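Local structure of succinoglycan biosynthesis protein (Bacillus cereus ATCC 14579, 2QGM) at residues Thr107-Glu112 against Ile165-Leu170; Glu123-Gly128 against Ala147-Met152. The protein probably acts in succinoglycan biosynthesis as a member of the erythromycin esterase-like family, though its substrate is not established. One frame throughout, in Å; residues are numbered along the deposited sequence.

Contact 1: Thr107-Glu112 against Ile165-Leu170; sequences TNFAME and IQFIGL
Strands 108-111 and 166-170 run parallel, 4.7 Å apart at closest approach, with their directions 23° apart. Five backbone hydrogen bonds join them. The N-H of Phe-109 bonds to Gln-166 O, and Phe-109 O accepts from Ile-168 N. The N-H of Met-111 bonds to Ile-168 O, and Met-111 O accepts from Leu-170 N. At the start of the pair, Gln-166 N reaches Thr-107 O at 2.9 Å.

On one face, Phe-109 and Phe-167 lie side by side and point the same way, CG anti to the backbone N in both (chi1 -176° in Phe-109). Their rings form an offset edge-to-face pair, the edge of Phe-109 toward the face of Phe-167, with planes at 60°. The nearest atoms are Phe-109 CD2 and Phe-167 CE2, 3.6 Å apart. Selenomethionine Met-111 brings SE to the edge of the Phe-167 ring, 3.7 Å from CZ, a Met-aromatic contact.

The two strands form one edge of the mixed eight-stranded sheet, with 166-171 outermost. Strand 301-304 flanks 108-111 on its other side. Helices 115-127 and 143-157 cover the phenylalanine face.

On the other face, Ala-110 CB meets Leu-170 CD2 tightly at 3.4 Å. Helix 276-297 packs there, touching Asn-108, Ile-168 and Leu-170.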
# COMPACT_ATOMS: atom_id res chain seq x y z
N THR A 107 -5.10 9.07 -10.59
CA THR A 107 -3.88 9.17 -11.39
C THR A 107 -2.56 8.80 -10.70
O THR A 107 -1.59 8.46 -11.36
CB THR A 107 -3.75 10.59 -11.92
OG1 THR A 107 -3.87 11.51 -10.82
CG2 THR A 107 -4.86 10.88 -12.94
N ASN A 108 -2.53 8.90 -9.38
CA ASN A 108 -1.30 8.58 -8.65
C ASN A 108 -1.42 7.20 -8.02
O ASN A 108 -2.33 6.95 -7.22
CB ASN A 108 -1.07 9.61 -7.54
CG ASN A 108 -1.06 11.03 -8.07
OD1 ASN A 108 -1.71 11.91 -7.52
ND2 ASN A 108 -0.31 11.25 -9.14
N PHE A 109 -0.50 6.31 -8.37
CA PHE A 109 -0.52 4.98 -7.81
C PHE A 109 0.65 4.87 -6.84
O PHE A 109 1.80 4.71 -7.26
CB PHE A 109 -0.41 3.93 -8.91
CG PHE A 109 -0.50 2.52 -8.41
CD1 PHE A 109 -1.73 1.99 -8.01
CD2 PHE A 109 0.64 1.73 -8.30
CE1 PHE A 109 -1.81 0.69 -7.49
CE2 PHE A 109 0.57 0.44 -7.78
CZ PHE A 109 -0.66 -0.08 -7.37
N ALA A 110 0.35 4.96 -5.54
CA ALA A 110 1.37 4.89 -4.48
C ALA A 110 1.34 3.49 -3.88
O ALA A 110 0.37 3.11 -3.21
CB ALA A 110 1.08 5.95 -3.41
N MSE A 111 2.42 2.74 -4.09
CA MSE A 111 2.49 1.35 -3.62
C MSE A 111 3.46 1.15 -2.47
O MSE A 111 4.43 1.87 -2.33
CB MSE A 111 2.89 0.44 -4.79
CG MSE A 111 2.88 -1.05 -4.48
SE MSE A 111 3.52 -2.14 -5.95
CE MSE A 111 1.95 -3.20 -6.25
N GLU A 112 3.17 0.13 -1.65
CA GLU A 112 4.01 -0.24 -0.52
C GLU A 112 5.16 -1.01 -1.16
O GLU A 112 5.19 -2.24 -1.17
CB GLU A 112 3.23 -1.13 0.45
CG GLU A 112 3.98 -1.49 1.73
CD GLU A 112 3.26 -2.52 2.60
OE1 GLU A 112 2.06 -2.80 2.36
OE2 GLU A 112 3.90 -3.04 3.54
N ILE A 165 -0.53 8.16 -15.48
CA ILE A 165 -0.51 7.55 -14.16
C ILE A 165 0.92 7.68 -13.66
O ILE A 165 1.86 7.44 -14.41
CB ILE A 165 -0.85 6.04 -14.22
CG1 ILE A 165 -2.28 5.83 -14.73
CG2 ILE A 165 -0.69 5.41 -12.85
CD1 ILE A 165 -2.61 4.37 -15.02
N GLN A 166 1.07 8.06 -12.39
CA GLN A 166 2.39 8.18 -11.80
C GLN A 166 2.54 7.02 -10.82
O GLN A 166 1.63 6.72 -10.05
CB GLN A 166 2.51 9.51 -11.04
CG GLN A 166 2.43 10.76 -11.93
CD GLN A 166 3.56 10.83 -12.94
OE1 GLN A 166 4.73 10.63 -12.60
NE2 GLN A 166 3.22 11.12 -14.19
N PHE A 167 3.69 6.35 -10.87
CA PHE A 167 3.93 5.25 -9.95
C PHE A 167 4.86 5.79 -8.88
O PHE A 167 5.91 6.36 -9.19
CB PHE A 167 4.61 4.08 -10.67
CG PHE A 167 4.64 2.81 -9.86
CD1 PHE A 167 5.40 2.73 -8.69
CD2 PHE A 167 3.87 1.72 -10.24
CE1 PHE A 167 5.38 1.58 -7.91
CE2 PHE A 167 3.84 0.56 -9.46
CZ PHE A 167 4.60 0.49 -8.29
N ILE A 168 4.46 5.64 -7.62
CA ILE A 168 5.25 6.12 -6.49
C ILE A 168 5.55 4.97 -5.52
O ILE A 168 4.63 4.25 -5.11
CB ILE A 168 4.50 7.22 -5.69
CG1 ILE A 168 4.13 8.39 -6.59
CG2 ILE A 168 5.34 7.68 -4.51
CD1 ILE A 168 2.73 8.29 -7.16
N GLY A 169 6.82 4.81 -5.17
CA GLY A 169 7.21 3.78 -4.22
C GLY A 169 7.24 4.46 -2.86
O GLY A 169 8.13 5.26 -2.58
N LEU A 170 6.26 4.15 -2.02
CA LEU A 170 6.13 4.77 -0.70
C LEU A 170 7.14 4.36 0.36
O LEU A 170 7.49 5.17 1.23
CB LEU A 170 4.76 4.46 -0.11
CG LEU A 170 3.49 4.85 -0.87
CD1 LEU A 170 2.30 4.21 -0.16
CD2 LEU A 170 3.35 6.36 -0.91

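Contact 2: Glu123-Gly128 against Ala147-Met152; sequences EYIQTG and AMIEWM
Tyr-124 overlaps the CG2 methyl of Ile-149 through ring atoms CD2 and CE2. Its CD2 lies 3.7 Å from Ile-149 CG2 and its CE2 3.9 Å from the same methyl. The two side chains cross at about a right angle. This is helix-helix packing between 115-127 and 143-157, two helices on the same face of the mixed sheet. The short segment axes come within 9.0 Å, with directions 44° apart. No hydrogen bond links the segments, so side-chain packing carries the contact.

Ile-125 makes the second half of the contact with a single methyl. Its CG1 sits between the backbone N and the carbonyl carbon (chi1 68°), which leaves CG2 beside the N and facing the other helix. There CG2 meets Ile-149 O, Ile-149 CG2 and, at 3.9 Å, Met-152 CB. The selenomethionine chain of Met-152 then leads away, toward Phe-109 and Val-97. Ile-125 also touches Phe-167 of the sheet.

The phenol of Tyr-124 extends past Glu-150, 4.2 Å from OH to CG. Its OH is hydrogen-bonded to NZ of Lys-153, the residue about one turn after Glu-150.

Helix 115-127 ends at Thr-127, and Gly-128 follows with positive phi. In this last turn Glu-123 O accepts from both Thr-127 N and Thr-127 OG1, from opposite faces of its carbonyl plane; the OG1 bond is 2.8 Å long.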
# COMPACT_ATOMS: atom_id res chain seq x y z
N GLU A 123 9.45 4.72 -14.38
CA GLU A 123 10.11 4.86 -15.67
C GLU A 123 9.55 3.81 -16.62
O GLU A 123 9.35 4.08 -17.80
CB GLU A 123 11.63 4.68 -15.53
CG GLU A 123 12.39 4.96 -16.81
CD GLU A 123 13.89 4.84 -16.63
OE1 GLU A 123 14.41 5.36 -15.62
OE2 GLU A 123 14.56 4.24 -17.51
N TYR A 124 9.30 2.61 -16.10
CA TYR A 124 8.74 1.54 -16.92
C TYR A 124 7.37 1.90 -17.48
O TYR A 124 7.11 1.72 -18.68
CB TYR A 124 8.58 0.24 -16.11
CG TYR A 124 8.00 -0.87 -16.96
CD1 TYR A 124 8.78 -1.51 -17.91
CD2 TYR A 124 6.65 -1.22 -16.88
CE1 TYR A 124 8.25 -2.46 -18.77
CE2 TYR A 124 6.10 -2.17 -17.74
CZ TYR A 124 6.91 -2.79 -18.68
OH TYR A 124 6.41 -3.75 -19.54
N ILE A 125 6.48 2.40 -16.62
CA ILE A 125 5.14 2.74 -17.09
C ILE A 125 5.08 4.04 -17.90
O ILE A 125 4.05 4.33 -18.50
CB ILE A 125 4.11 2.80 -15.91
CG1 ILE A 125 4.40 3.96 -14.97
CG2 ILE A 125 4.13 1.49 -15.14
CD1 ILE A 125 3.21 4.30 -14.07
N GLN A 126 6.17 4.80 -17.94
CA GLN A 126 6.20 6.03 -18.73
C GLN A 126 6.85 5.78 -20.10
O GLN A 126 6.39 6.30 -21.11
CB GLN A 126 7.00 7.14 -18.03
CG GLN A 126 6.55 7.46 -16.62
CD GLN A 126 5.15 8.03 -16.54
OE1 GLN A 126 4.53 7.99 -15.48
NE2 GLN A 126 4.65 8.58 -17.64
N THR A 127 7.91 4.97 -20.12
CA THR A 127 8.64 4.71 -21.36
C THR A 127 8.73 3.26 -21.82
O THR A 127 9.12 3.00 -22.96
CB THR A 127 10.07 5.26 -21.25
OG1 THR A 127 10.78 4.55 -20.22
CG2 THR A 127 10.04 6.74 -20.90
N GLY A 128 8.39 2.32 -20.95
CA GLY A 128 8.46 0.91 -21.32
C GLY A 128 9.87 0.35 -21.20
O GLY A 128 10.16 -0.73 -21.72
N ALA A 147 0.87 -8.02 -14.40
CA ALA A 147 -0.15 -7.79 -15.42
C ALA A 147 -0.71 -6.38 -15.25
O ALA A 147 -1.01 -5.71 -16.23
CB ALA A 147 -1.27 -8.82 -15.29
N MSE A 148 -0.84 -5.93 -14.00
CA MSE A 148 -1.35 -4.59 -13.74
C MSE A 148 -0.34 -3.54 -14.17
O MSE A 148 -0.70 -2.55 -14.80
CB MSE A 148 -1.68 -4.41 -12.25
CG MSE A 148 -2.07 -2.99 -11.84
SE MSE A 148 -2.40 -2.90 -9.96
CE MSE A 148 -0.62 -3.22 -9.29
N ILE A 149 0.93 -3.77 -13.86
CA ILE A 149 1.97 -2.83 -14.23
C ILE A 149 2.01 -2.67 -15.75
O ILE A 149 2.21 -1.57 -16.26
CB ILE A 149 3.33 -3.29 -13.69
CG1 ILE A 149 3.28 -3.34 -12.17
CG2 ILE A 149 4.44 -2.37 -14.19
CD1 ILE A 149 4.52 -3.87 -11.49
N GLU A 150 1.80 -3.76 -16.47
CA GLU A 150 1.79 -3.69 -17.93
C GLU A 150 0.61 -2.86 -18.42
O GLU A 150 0.75 -2.06 -19.35
CB GLU A 150 1.76 -5.09 -18.53
CG GLU A 150 3.03 -5.87 -18.23
CD GLU A 150 2.97 -7.28 -18.74
OE1 GLU A 150 1.94 -7.95 -18.50
OE2 GLU A 150 3.95 -7.73 -19.38
N TRP A 151 -0.55 -3.03 -17.79
CA TRP A 151 -1.71 -2.24 -18.17
C TRP A 151 -1.43 -0.76 -17.96
O TRP A 151 -1.81 0.09 -18.77
CB TRP A 151 -2.94 -2.63 -17.34
CG TRP A 151 -4.04 -1.63 -17.51
CD1 TRP A 151 -4.82 -1.46 -18.60
CD2 TRP A 151 -4.38 -0.57 -16.60
NE1 TRP A 151 -5.62 -0.36 -18.45
CE2 TRP A 151 -5.37 0.21 -17.23
CE3 TRP A 151 -3.94 -0.20 -15.32
CZ2 TRP A 151 -5.93 1.34 -16.62
CZ3 TRP A 151 -4.50 0.92 -14.72
CH2 TRP A 151 -5.48 1.68 -15.38
N MSE A 152 -0.78 -0.43 -16.85
CA MSE A 152 -0.45 0.96 -16.56
C MSE A 152 0.41 1.55 -17.68
O MSE A 152 0.21 2.69 -18.11
CB MSE A 152 0.29 1.06 -15.22
CG MSE A 152 -0.56 0.65 -14.02
SE MSE A 152 0.36 0.91 -12.35
CE MSE A 152 -1.19 0.75 -11.18

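In the fold
The centres of contacts 1 and 2 are about 12 Å apart. The chain runs from strand 108-111 into helix 115-127, then helix 143-157, and returns in strand 166-171. This is a right-handed crossover between neighbouring parallel strands, made through two helices. Contact 1 pairs its strands and contact 2 its helices. Contact 1 forms that edge of the sheet, and contact 2 packs over one of its faces. The two layers meet where Phe-109 CG touches Met-152 CE at 3.4 Å. All four segments belong to the erythromycin esterase-like part of the chain. At the C-terminal end of strand 108-111, Glu-112 OE1 is hydrogen-bonded to His-306 N, just past neighbouring strand 301-304.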